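Local coordinates for protein 11R-lipoxygenase (Gersemia fruticosa, PDB 3VF1) that probably catalyses, under calcium regulation, the insertion of molecular oxygen into a polyunsaturated fatty acid at a non-heme iron centre, at residues K137-L140 / P141-D145; F280-N284 / E285-K289; L365-T368 / E369-I373; V626-V629 / N630-T634. All blocks are in the same frame, centred on the assembly; numbering follows the deposited sequence.

Contact 1 of 4, residues K137-L140 / P141-D145; sequences KAIL and PNSKD
Leu140 and Ser143 are tied by a backbone bond, Ser143 N to Leu140 O at 3.1 Å, which closes a type I beta turn with Pro141 and Asn142 at its corners; the donor stands 70° out of the carbonyl plane. The Leu140 side chain leaves this turn with its CB wedged beside Pro141 CD at 3.5 Å and beside the amide oxygen of Asn142, where CB and OD1 are 3.3 Å apart. Further out the two side chains run alongside each other, pointing the same way, and Leu140 CD1 lies 4.1 Å from Asn142 OD1. The leucine side chain also packs against Tyr514, Tyr515 and Pro416, while Asn142 ND2 is held by Ser520 O.

The chain then doubles back. Ile139 lays CG2 against the last residue of the segment, 3.8 Å from Asp145 C, and also brushes the Ser143 CB. The Lys137 chain crosses Asp145 at about a right angle: CE comes within 3.2 Å of Asp145 OD2, but a bend at the last torsion (chi4 74°) leaves NZ beyond salt-bridge distance. The same OD2 accepts from a water, which also makes a weak bond to Ala138 O.

Ser143 OG, anti to its own nitrogen, accepts from Asp145 N at 3.2 Å and also from Lys144 NZ. The result is a type I turn running straight into an ST turn, in the loop between strand 130-134 of the N-terminal beta sandwich and helix 148-164, laid against helices 416-425 and 491-514.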
loop_
_atom_site.group_PDB
_atom_site.type_symbol
_atom_site.label_atom_id
_atom_site.label_comp_id
_atom_site.label_asym_id
_atom_site.label_seq_id
_atom_site.Cartn_x
_atom_site.Cartn_y
_atom_site.Cartn_z
ATOM N N LYS A 137 0.592 -29.002 2.282
ATOM C CA LYS A 137 -0.387 -29.203 1.214
ATOM C C LYS A 137 -1.617 -28.306 1.377
ATOM O O LYS A 137 -2.236 -28.272 2.440
ATOM C CB LYS A 137 -0.818 -30.672 1.187
ATOM C CG LYS A 137 -1.516 -31.112 -0.089
ATOM C CD LYS A 137 -2.047 -32.534 0.051
ATOM C CE LYS A 137 -2.669 -33.044 -1.243
ATOM N NZ LYS A 137 -1.645 -33.383 -2.274
ATOM N N ALA A 138 -1.966 -27.583 0.316
ATOM C CA ALA A 138 -3.155 -26.736 0.320
ATOM C C ALA A 138 -4.361 -27.544 -0.142
ATOM O O ALA A 138 -4.273 -28.309 -1.103
ATOM C CB ALA A 138 -2.949 -25.520 -0.573
ATOM N N ILE A 139 -5.487 -27.368 0.541
ATOM C CA ILE A 139 -6.661 -28.203 0.306
ATOM C C ILE A 139 -7.952 -27.391 0.298
ATOM O O ILE A 139 -8.289 -26.733 1.282
ATOM C CB ILE A 139 -6.779 -29.293 1.389
ATOM C CG1 ILE A 139 -5.509 -30.144 1.428
ATOM C CG2 ILE A 139 -8.000 -30.166 1.138
ATOM C CD1 ILE A 139 -5.435 -31.077 2.614
ATOM N N LEU A 140 -8.672 -27.447 -0.817
ATOM C CA LEU A 140 -9.978 -26.807 -0.921
ATOM C C LEU A 140 -11.003 -27.584 -0.103
ATOM O O LEU A 140 -10.864 -28.792 0.083
ATOM C CB LEU A 140 -10.420 -26.750 -2.384
ATOM C CG LEU A 140 -9.537 -25.918 -3.313
ATOM C CD1 LEU A 140 -9.919 -26.145 -4.768
ATOM C CD2 LEU A 140 -9.647 -24.448 -2.955
ATOM N N PRO A 141 -12.043 -26.895 0.389
ATOM C CA PRO A 141 -13.079 -27.575 1.174
ATOM C C PRO A 141 -13.861 -28.578 0.332
ATOM O O PRO A 141 -14.286 -29.614 0.841
ATOM C CB PRO A 141 -13.986 -26.428 1.627
ATOM C CG PRO A 141 -13.780 -25.358 0.616
ATOM C CD PRO A 141 -12.348 -25.467 0.192
ATOM N N ASN A 142 -14.041 -28.266 -0.948
ATOM C CA ASN A 142 -14.746 -29.157 -1.863
ATOM C C ASN A 142 -13.793 -30.108 -2.584
ATOM O O ASN A 142 -14.110 -30.622 -3.656
ATOM C CB ASN A 142 -15.543 -28.345 -2.887
ATOM C CG ASN A 142 -14.666 -27.415 -3.704
ATOM O OD1 ASN A 142 -13.640 -26.934 -3.228
ATOM N ND2 ASN A 142 -15.070 -27.156 -4.941
ATOM N N SER A 143 -12.625 -30.339 -1.993
ATOM C CA SER A 143 -11.638 -31.232 -2.584
ATOM C C SER A 143 -11.919 -32.676 -2.188
ATOM O O SER A 143 -12.884 -32.958 -1.481
ATOM C CB SER A 143 -10.230 -30.838 -2.133
ATOM O OG SER A 143 -9.263 -31.752 -2.616
ATOM N N LYS A 144 -11.059 -33.584 -2.640
ATOM C CA LYS A 144 -11.129 -34.991 -2.251
ATOM C C LYS A 144 -10.187 -35.274 -1.080
ATOM O O LYS A 144 -10.351 -36.262 -0.364
ATOM C CB LYS A 144 -10.785 -35.911 -3.433
ATOM C CG LYS A 144 -9.697 -35.382 -4.358
ATOM C CD LYS A 144 -10.292 -34.554 -5.494
ATOM C CE LYS A 144 -9.216 -33.859 -6.314
ATOM N NZ LYS A 144 -8.576 -32.721 -5.590
ATOM N N ASP A 145 -9.207 -34.393 -0.889
ATOM C CA ASP A 145 -8.245 -34.515 0.204
ATOM C C ASP A 145 -8.766 -33.875 1.492
ATOM O O ASP A 145 -8.137 -33.979 2.545
ATOM C CB ASP A 145 -6.923 -33.857 -0.193
ATOM C CG ASP A 145 -6.391 -34.370 -1.516
ATOM O OD1 ASP A 145 -6.683 -35.534 -1.864
ATOM O OD2 ASP A 145 -5.683 -33.607 -2.209
HETATM O O HOH W 1 -5.883 -30.621 -3.072
#

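Contact 2 of 4, residues F280-N284 / E285-K289; sequences FPVKN and EMVEK
Asn284 O takes two backbone donors, Val287 N at 3.1 Å and, weakly, Glu288 N at 2.8 Å. Together with Met286 N to Lys283 O (2.9 Å), these bonds wind the short, weakly bonded helix 284-287 that follows strand 271-272. The Val287 and Met286 donors both sit well above the planes of the carbonyls they reach, 58° out of plane in the case of Val287.

The side chain of Asn284 reaches along the turn to Glu288. With CG anti to the backbone N (chi1 -178°), its amide meets the extended chain of that glutamate, one turn on, and ND2 gives a weak bond to OE2 at 3.3 Å. Amide and carboxylate planes stand nearly perpendicular, 79° apart. The stronger hold on this amide is on its other atom, since OD1 accepts from Leu297 N. An alanine at Asn284 removes both polar atoms, which would probably leave Leu297 N without its acceptor and the Glu288 carboxylate freer to swing.

Apolar packing completes the contact. Val282 CG1 meets Val287 CG1 at 4.1 Å, the two side chains crossing at about a right angle, and both Val282 and Met286 rest on Ile361 of the end strand of the neighbouring sheet. Met286 runs side by side with Lys283, its CE 4.0 Å from Lys283 CG. Just before these residues, Pro281 centres an inverse gamma turn. The methionine sulfur faces back along the chain and accepts a nearly straight but weak bond from Lys283 N, at 3.5 Å from SD.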
loop_
_atom_site.group_PDB
_atom_site.type_symbol
_atom_site.label_atom_id
_atom_site.label_comp_id
_atom_site.label_asym_id
_atom_site.label_seq_id
_atom_site.Cartn_x
_atom_site.Cartn_y
_atom_site.Cartn_z
ATOM N N PHE A 280 -13.633 26.159 -18.272
ATOM C CA PHE A 280 -12.193 26.323 -18.433
ATOM C C PHE A 280 -11.924 26.926 -19.808
ATOM O O PHE A 280 -11.369 26.266 -20.685
ATOM C CB PHE A 280 -11.496 24.967 -18.300
ATOM C CG PHE A 280 -10.002 25.051 -18.109
ATOM C CD1 PHE A 280 -9.383 26.238 -17.756
ATOM C CD2 PHE A 280 -9.214 23.924 -18.289
ATOM C CE1 PHE A 280 -8.011 26.296 -17.582
ATOM C CE2 PHE A 280 -7.846 23.980 -18.119
ATOM C CZ PHE A 280 -7.244 25.166 -17.764
ATOM N N PRO A 281 -12.324 28.192 -20.000
ATOM C CA PRO A 281 -12.312 28.857 -21.308
ATOM C C PRO A 281 -10.917 29.256 -21.791
ATOM O O PRO A 281 -10.621 30.446 -21.900
ATOM C CB PRO A 281 -13.168 30.102 -21.061
ATOM C CG PRO A 281 -12.939 30.422 -19.627
ATOM C CD PRO A 281 -12.790 29.094 -18.930
ATOM N N VAL A 282 -10.077 28.269 -22.083
ATOM C CA VAL A 282 -8.750 28.530 -22.628
ATOM C C VAL A 282 -8.853 28.855 -24.111
ATOM O O VAL A 282 -9.345 28.050 -24.898
ATOM C CB VAL A 282 -7.816 27.318 -22.447
ATOM C CG1 VAL A 282 -6.489 27.555 -23.158
ATOM C CG2 VAL A 282 -7.590 27.033 -20.968
ATOM N N LYS A 283 -8.384 30.039 -24.489
ATOM C CA LYS A 283 -8.437 30.473 -25.880
ATOM C C LYS A 283 -7.091 30.272 -26.563
ATOM O O LYS A 283 -6.040 30.356 -25.929
ATOM C CB LYS A 283 -8.867 31.941 -25.968
ATOM C CG LYS A 283 -10.197 32.232 -25.289
ATOM C CD LYS A 283 -11.288 31.301 -25.794
ATOM C CE LYS A 283 -12.601 31.524 -25.066
ATOM N NZ LYS A 283 -13.639 30.544 -25.499
ATOM N N ASN A 284 -7.139 30.008 -27.863
ATOM C CA ASN A 284 -5.940 29.737 -28.643
ATOM C C ASN A 284 -4.893 30.838 -28.503
ATOM O O ASN A 284 -3.696 30.557 -28.441
ATOM C CB ASN A 284 -6.312 29.546 -30.116
ATOM C CG ASN A 284 -5.116 29.203 -30.982
ATOM O OD1 ASN A 284 -4.543 28.120 -30.868
ATOM N ND2 ASN A 284 -4.743 30.121 -31.866
ATOM N N GLU A 285 -5.348 32.086 -28.445
ATOM C CA GLU A 285 -4.438 33.227 -28.346
ATOM C C GLU A 285 -3.529 33.098 -27.129
ATOM O O GLU A 285 -2.389 33.554 -27.143
ATOM C CB GLU A 285 -5.228 34.546 -28.289
ATOM C CG GLU A 285 -5.228 35.268 -26.931
ATOM C CD GLU A 285 -6.626 35.460 -26.355
ATOM O OE1 GLU A 285 -7.611 35.323 -27.111
ATOM O OE2 GLU A 285 -6.738 35.747 -25.142
ATOM N N MET A 286 -4.042 32.468 -26.078
ATOM C CA MET A 286 -3.322 32.376 -24.817
ATOM C C MET A 286 -2.149 31.402 -24.899
ATOM O O MET A 286 -1.149 31.579 -24.218
ATOM C CB MET A 286 -4.268 31.930 -23.700
ATOM C CG MET A 286 -5.475 32.830 -23.494
ATOM S SD MET A 286 -6.656 32.112 -22.338
ATOM C CE MET A 286 -7.866 33.424 -22.213
ATOM N N VAL A 287 -2.263 30.384 -25.745
ATOM C CA VAL A 287 -1.319 29.269 -25.704
ATOM C C VAL A 287 -0.725 28.890 -27.058
ATOM O O VAL A 287 0.056 27.946 -27.146
ATOM C CB VAL A 287 -2.004 28.013 -25.133
ATOM C CG1 VAL A 287 -2.478 28.264 -23.708
ATOM C CG2 VAL A 287 -3.170 27.600 -26.019
ATOM N N GLU A 288 -1.079 29.624 -28.107
ATOM C CA GLU A 288 -0.725 29.219 -29.463
ATOM C C GLU A 288 0.784 29.102 -29.691
ATOM O O GLU A 288 1.244 28.149 -30.316
ATOM C CB GLU A 288 -1.326 30.178 -30.491
ATOM C CG GLU A 288 -1.134 29.715 -31.926
ATOM C CD GLU A 288 -1.625 30.726 -32.941
ATOM O OE1 GLU A 288 -1.437 31.943 -32.716
ATOM O OE2 GLU A 288 -2.202 30.302 -33.967
ATOM N N LYS A 289 1.552 30.066 -29.190
ATOM C CA LYS A 289 2.996 30.071 -29.416
ATOM C C LYS A 289 3.715 29.032 -28.554
ATOM O O LYS A 289 4.907 28.789 -28.732
ATOM C CB LYS A 289 3.582 31.466 -29.178
ATOM C CG LYS A 289 3.437 32.402 -30.375
ATOM C CD LYS A 289 3.918 33.817 -30.064
ATOM C CE LYS A 289 5.438 33.905 -29.959
ATOM N NZ LYS A 289 6.112 33.835 -31.290
#

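Contact 3 of 4, residues L365-T368 / E369-I373; sequences LKDT and EWDWI
Thr368 OG1 caps the start of a helix, accepting from Asp371 N at 3.1 Å, with an N-H...O angle of 151°. The hydroxyl is placed there by its first torsion (chi1 67°), which sets OG1 between the backbone N and the carbonyl carbon and leaves the methyl beside the nitrogen. Asp371 presents more than its N-H, for its CB lies 3.1 Å from the same OG1. A water 2.9 Å from Thr368 OG1 also makes a weak bond to Asp371 OD1. On the backbone, Trp372 N donates to Thr368 O at 3.0 Å, tilted 25° from the carbonyl plane, and Trp372 CB packs beside that oxygen.

Thr368 is thus the N-cap of helix 369-410, the long helix that farther on carries His392 and His397, two of the iron ligands.

The cap residues are steadied in turn by their neighbours. Asp367 turns its CB toward Asp371 CB, 4.2 Å away, and both side chains also touch Trp362. This brings two carboxylates close, Asp367 OD1 lying 4.3 Å from Asp371 OD2. Their mutual repulsion is probably offset by Lys604, which forms a salt bridge with Asp367 OD1, and by the N-terminal end of the helix. The Asp371 carboxylate is gripped at both oxygens by backbone donors of the loop past Lys604: Gly605 N reaches OD2 and Ser607 N reaches OD1. Asp367 OD2 takes Thr363 N, while the Trp372 indole, stretched away from the cap, donates through NE1 to Asp254.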
loop_
_atom_site.group_PDB
_atom_site.type_symbol
_atom_site.label_atom_id
_atom_site.label_comp_id
_atom_site.label_asym_id
_atom_site.label_seq_id
_atom_site.Cartn_x
_atom_site.Cartn_y
_atom_site.Cartn_z
ATOM N N LEU A 365 3.062 32.194 -21.574
ATOM C CA LEU A 365 3.114 33.089 -22.725
ATOM C C LEU A 365 2.634 34.510 -22.412
ATOM O O LEU A 365 3.219 35.482 -22.891
ATOM C CB LEU A 365 2.262 32.508 -23.852
ATOM C CG LEU A 365 2.444 33.106 -25.245
ATOM C CD1 LEU A 365 3.821 32.772 -25.792
ATOM C CD2 LEU A 365 1.353 32.599 -26.177
ATOM N N LYS A 366 1.578 34.627 -21.611
ATOM C CA LYS A 366 0.918 35.911 -21.387
ATOM C C LYS A 366 1.202 36.489 -20.003
ATOM O O LYS A 366 0.951 37.669 -19.756
ATOM C CB LYS A 366 -0.598 35.761 -21.556
ATOM C CG LYS A 366 -1.043 35.388 -22.962
ATOM C CD LYS A 366 -0.658 36.456 -23.972
ATOM C CE LYS A 366 -1.160 36.112 -25.363
ATOM N NZ LYS A 366 -0.707 37.103 -26.376
ATOM N N ASP A 367 1.717 35.663 -19.099
ATOM C CA ASP A 367 1.942 36.094 -17.724
ATOM C C ASP A 367 3.422 36.233 -17.405
ATOM O O ASP A 367 4.278 35.705 -18.116
ATOM C CB ASP A 367 1.294 35.115 -16.745
ATOM C CG ASP A 367 -0.219 35.163 -16.792
ATOM O OD1 ASP A 367 -0.809 35.979 -16.056
ATOM O OD2 ASP A 367 -0.821 34.390 -17.564
ATOM N N THR A 368 3.716 36.946 -16.323
ATOM C CA THR A 368 5.091 37.136 -15.889
ATOM C C THR A 368 5.649 35.801 -15.417
ATOM O O THR A 368 4.898 34.857 -15.168
ATOM C CB THR A 368 5.190 38.156 -14.741
ATOM O OG1 THR A 368 4.558 37.629 -13.569
ATOM C CG2 THR A 368 4.526 39.475 -15.128
ATOM N N GLU A 369 6.968 35.725 -15.295
ATOM C CA GLU A 369 7.626 34.483 -14.917
ATOM C C GLU A 369 7.320 34.113 -13.468
ATOM O O GLU A 369 7.099 32.944 -13.155
ATOM C CB GLU A 369 9.134 34.596 -15.146
ATOM C CG GLU A 369 9.497 34.848 -16.601
ATOM C CD GLU A 369 10.990 34.893 -16.836
ATOM O OE1 GLU A 369 11.754 34.740 -15.859
ATOM O OE2 GLU A 369 11.398 35.078 -18.002
ATOM N N TRP A 370 7.299 35.107 -12.588
ATOM C CA TRP A 370 6.973 34.866 -11.187
ATOM C C TRP A 370 5.514 34.451 -11.026
ATOM O O TRP A 370 5.198 33.578 -10.221
ATOM C CB TRP A 370 7.270 36.104 -10.336
ATOM C CG TRP A 370 8.723 36.254 -9.995
ATOM C CD1 TRP A 370 9.547 37.285 -10.343
ATOM C CD2 TRP A 370 9.527 35.336 -9.242
ATOM N NE1 TRP A 370 10.811 37.067 -9.850
ATOM C CE2 TRP A 370 10.825 35.878 -9.171
ATOM C CE3 TRP A 370 9.273 34.109 -8.622
ATOM C CZ2 TRP A 370 11.866 35.236 -8.503
ATOM C CZ3 TRP A 370 10.307 33.474 -7.960
ATOM C CH2 TRP A 370 11.588 34.038 -7.906
ATOM N N ASP A 371 4.626 35.076 -11.795
ATOM C CA ASP A 371 3.209 34.720 -11.762
ATOM C C ASP A 371 3.018 33.272 -12.186
ATOM O O ASP A 371 2.276 32.526 -11.556
ATOM C CB ASP A 371 2.391 35.638 -12.679
ATOM C CG ASP A 371 1.845 36.858 -11.956
ATOM O OD1 ASP A 371 2.227 37.086 -10.790
ATOM O OD2 ASP A 371 1.032 37.593 -12.556
ATOM N N TRP A 372 3.693 32.881 -13.262
ATOM C CA TRP A 372 3.587 31.524 -13.775
ATOM C C TRP A 372 4.069 30.509 -12.742
ATOM O O TRP A 372 3.468 29.448 -12.574
ATOM C CB TRP A 372 4.387 31.374 -15.068
ATOM C CG TRP A 372 4.353 29.984 -15.624
ATOM C CD1 TRP A 372 5.423 29.180 -15.887
ATOM C CD2 TRP A 372 3.186 29.230 -15.973
ATOM N NE1 TRP A 372 4.994 27.973 -16.386
ATOM C CE2 TRP A 372 3.626 27.978 -16.446
ATOM C CE3 TRP A 372 1.814 29.491 -15.933
ATOM C CZ2 TRP A 372 2.742 26.990 -16.876
ATOM C CZ3 TRP A 372 0.937 28.509 -16.361
ATOM C CH2 TRP A 372 1.405 27.274 -16.825
ATOM N N ILE A 373 5.158 30.837 -12.053
ATOM C CA ILE A 373 5.680 29.969 -11.004
ATOM C C ILE A 373 4.665 29.841 -9.872
ATOM O O ILE A 373 4.442 28.750 -9.349
ATOM C CB ILE A 373 7.023 30.491 -10.453
ATOM C CG1 ILE A 373 8.141 30.197 -11.454
ATOM C CG2 ILE A 373 7.344 29.849 -9.111
ATOM C CD1 ILE A 373 9.477 30.818 -11.093
HETATM O O HOH W 2 4.929 39.091 -11.147
#

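Contact 4 of 4, residues V626-V629 / N630-T634; sequences VSVV and NALTT
Val629 O receives two donors from Thr633, the backbone N at 3.2 Å and the side-chain OG1 at 3.1 Å. The hydroxyl folds back on the helix because chi1 (64°) sets OG1 between the threonine's N and carbonyl carbon, and it approaches nearer the carbonyl plane than the N-H does. Other backbone bonds continue the helix, among them Asn630 N to Val626 O and the straighter Leu632 N to Val628 O (2.8 Å). Beyond them Thr634 repeats the double grip, its N and OG1 (2.7 Å) reaching Ala631 O from the same face.

The apolar contact between the two segments joins buried Val628 and Leu632, whose CG1 and CD1 lie alongside at 3.8 Å. Asn630 ND2 donates to a water.

Putting a valine in place of Thr633 takes away the hydroxyl, so Val629 O would probably lose one of its two donors and the helix end would be held less firmly.

At the C-terminal end of helix 619-632 the carbonyls of Val629, Ala631 and Leu632 all have donors, the last of them ND2 of the iron ligand Asn579, a second-shell bond that probably helps orient that amide.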
loop_
_atom_site.group_PDB
_atom_site.type_symbol
_atom_site.label_atom_id
_atom_site.label_comp_id
_atom_site.label_asym_id
_atom_site.label_seq_id
_atom_site.Cartn_x
_atom_site.Cartn_y
_atom_site.Cartn_z
ATOM N N VAL A 626 8.916 16.758 6.249
ATOM C CA VAL A 626 10.093 15.934 5.992
ATOM C C VAL A 626 10.196 14.803 7.009
ATOM O O VAL A 626 10.587 13.687 6.672
ATOM C CB VAL A 626 11.389 16.768 6.027
ATOM C CG1 VAL A 626 12.613 15.859 6.023
ATOM C CG2 VAL A 626 11.430 17.729 4.851
ATOM N N SER A 627 9.845 15.099 8.257
ATOM C CA SER A 627 9.853 14.091 9.309
ATOM C C SER A 627 8.837 12.999 8.991
ATOM O O SER A 627 9.105 11.812 9.177
ATOM C CB SER A 627 9.530 14.732 10.661
ATOM O OG SER A 627 9.626 13.786 11.713
ATOM N N VAL A 628 7.671 13.412 8.508
ATOM C CA VAL A 628 6.607 12.478 8.160
ATOM C C VAL A 628 6.986 11.633 6.949
ATOM O O VAL A 628 6.932 10.404 7.001
ATOM C CB VAL A 628 5.288 13.219 7.874
ATOM C CG1 VAL A 628 4.301 12.310 7.148
ATOM C CG2 VAL A 628 4.687 13.744 9.172
ATOM N N VAL A 629 7.368 12.293 5.860
ATOM C CA VAL A 629 7.747 11.594 4.636
ATOM C C VAL A 629 8.904 10.633 4.891
ATOM O O VAL A 629 8.959 9.548 4.316
ATOM C CB VAL A 629 8.145 12.580 3.524
ATOM C CG1 VAL A 629 8.842 11.850 2.380
ATOM C CG2 VAL A 629 6.922 13.321 3.016
ATOM N N ASN A 630 9.827 11.034 5.758
ATOM C CA ASN A 630 10.949 10.180 6.114
ATOM C C ASN A 630 10.464 8.930 6.844
ATOM O O ASN A 630 11.040 7.852 6.699
ATOM C CB ASN A 630 11.947 10.947 6.983
ATOM C CG ASN A 630 13.156 10.114 7.356
ATOM O OD1 ASN A 630 14.023 9.852 6.520
ATOM N ND2 ASN A 630 13.228 9.701 8.618
ATOM N N ALA A 631 9.396 9.084 7.620
ATOM C CA ALA A 631 8.809 7.967 8.351
ATOM C C ALA A 631 8.014 7.048 7.427
ATOM O O ALA A 631 8.140 5.827 7.502
ATOM C CB ALA A 631 7.920 8.482 9.470
ATOM N N LEU A 632 7.201 7.636 6.556
ATOM C CA LEU A 632 6.368 6.860 5.641
ATOM C C LEU A 632 7.201 5.994 4.701
ATOM O O LEU A 632 6.722 4.974 4.210
ATOM C CB LEU A 632 5.466 7.786 4.821
ATOM C CG LEU A 632 4.387 8.552 5.590
ATOM C CD1 LEU A 632 3.637 9.487 4.654
ATOM C CD2 LEU A 632 3.417 7.601 6.276
ATOM N N THR A 633 8.444 6.397 4.451
ATOM C CA THR A 633 9.315 5.655 3.541
ATOM C C THR A 633 10.281 4.745 4.296
ATOM O O THR A 633 11.322 4.360 3.765
ATOM C CB THR A 633 10.135 6.601 2.631
ATOM O OG1 THR A 633 11.028 7.393 3.426
ATOM C CG2 THR A 633 9.216 7.511 1.830
ATOM N N THR A 634 9.931 4.397 5.531
ATOM C CA THR A 634 10.767 3.519 6.343
ATOM C C THR A 634 10.755 2.092 5.805
ATOM O O THR A 634 9.697 1.475 5.678
ATOM C CB THR A 634 10.293 3.487 7.810
ATOM O OG1 THR A 634 10.419 4.791 8.390
ATOM C CG2 THR A 634 11.122 2.499 8.620
HETATM O O HOH W 3 11.080 10.922 10.219
#

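Contact 4 is the one beside the catalytic metal: the Leu632 side chain comes within about 5 Å of the ferrous ion and of its ligands His392 and Asn579. Contact 3 lies 33 Å from it, centre to centre, yet is joined to the same site through helix 369-410, which begins there and later supplies His392 and His397. Contacts 2 and 3 are neighbours, their centres 15 Å apart, and pack directly where Leu365 CD2 meets Met286 O at 3.3 Å. Contact 1 lies across the chain's centre from the other three, about 65 Å from contact 2 between centres, near the beta sandwich.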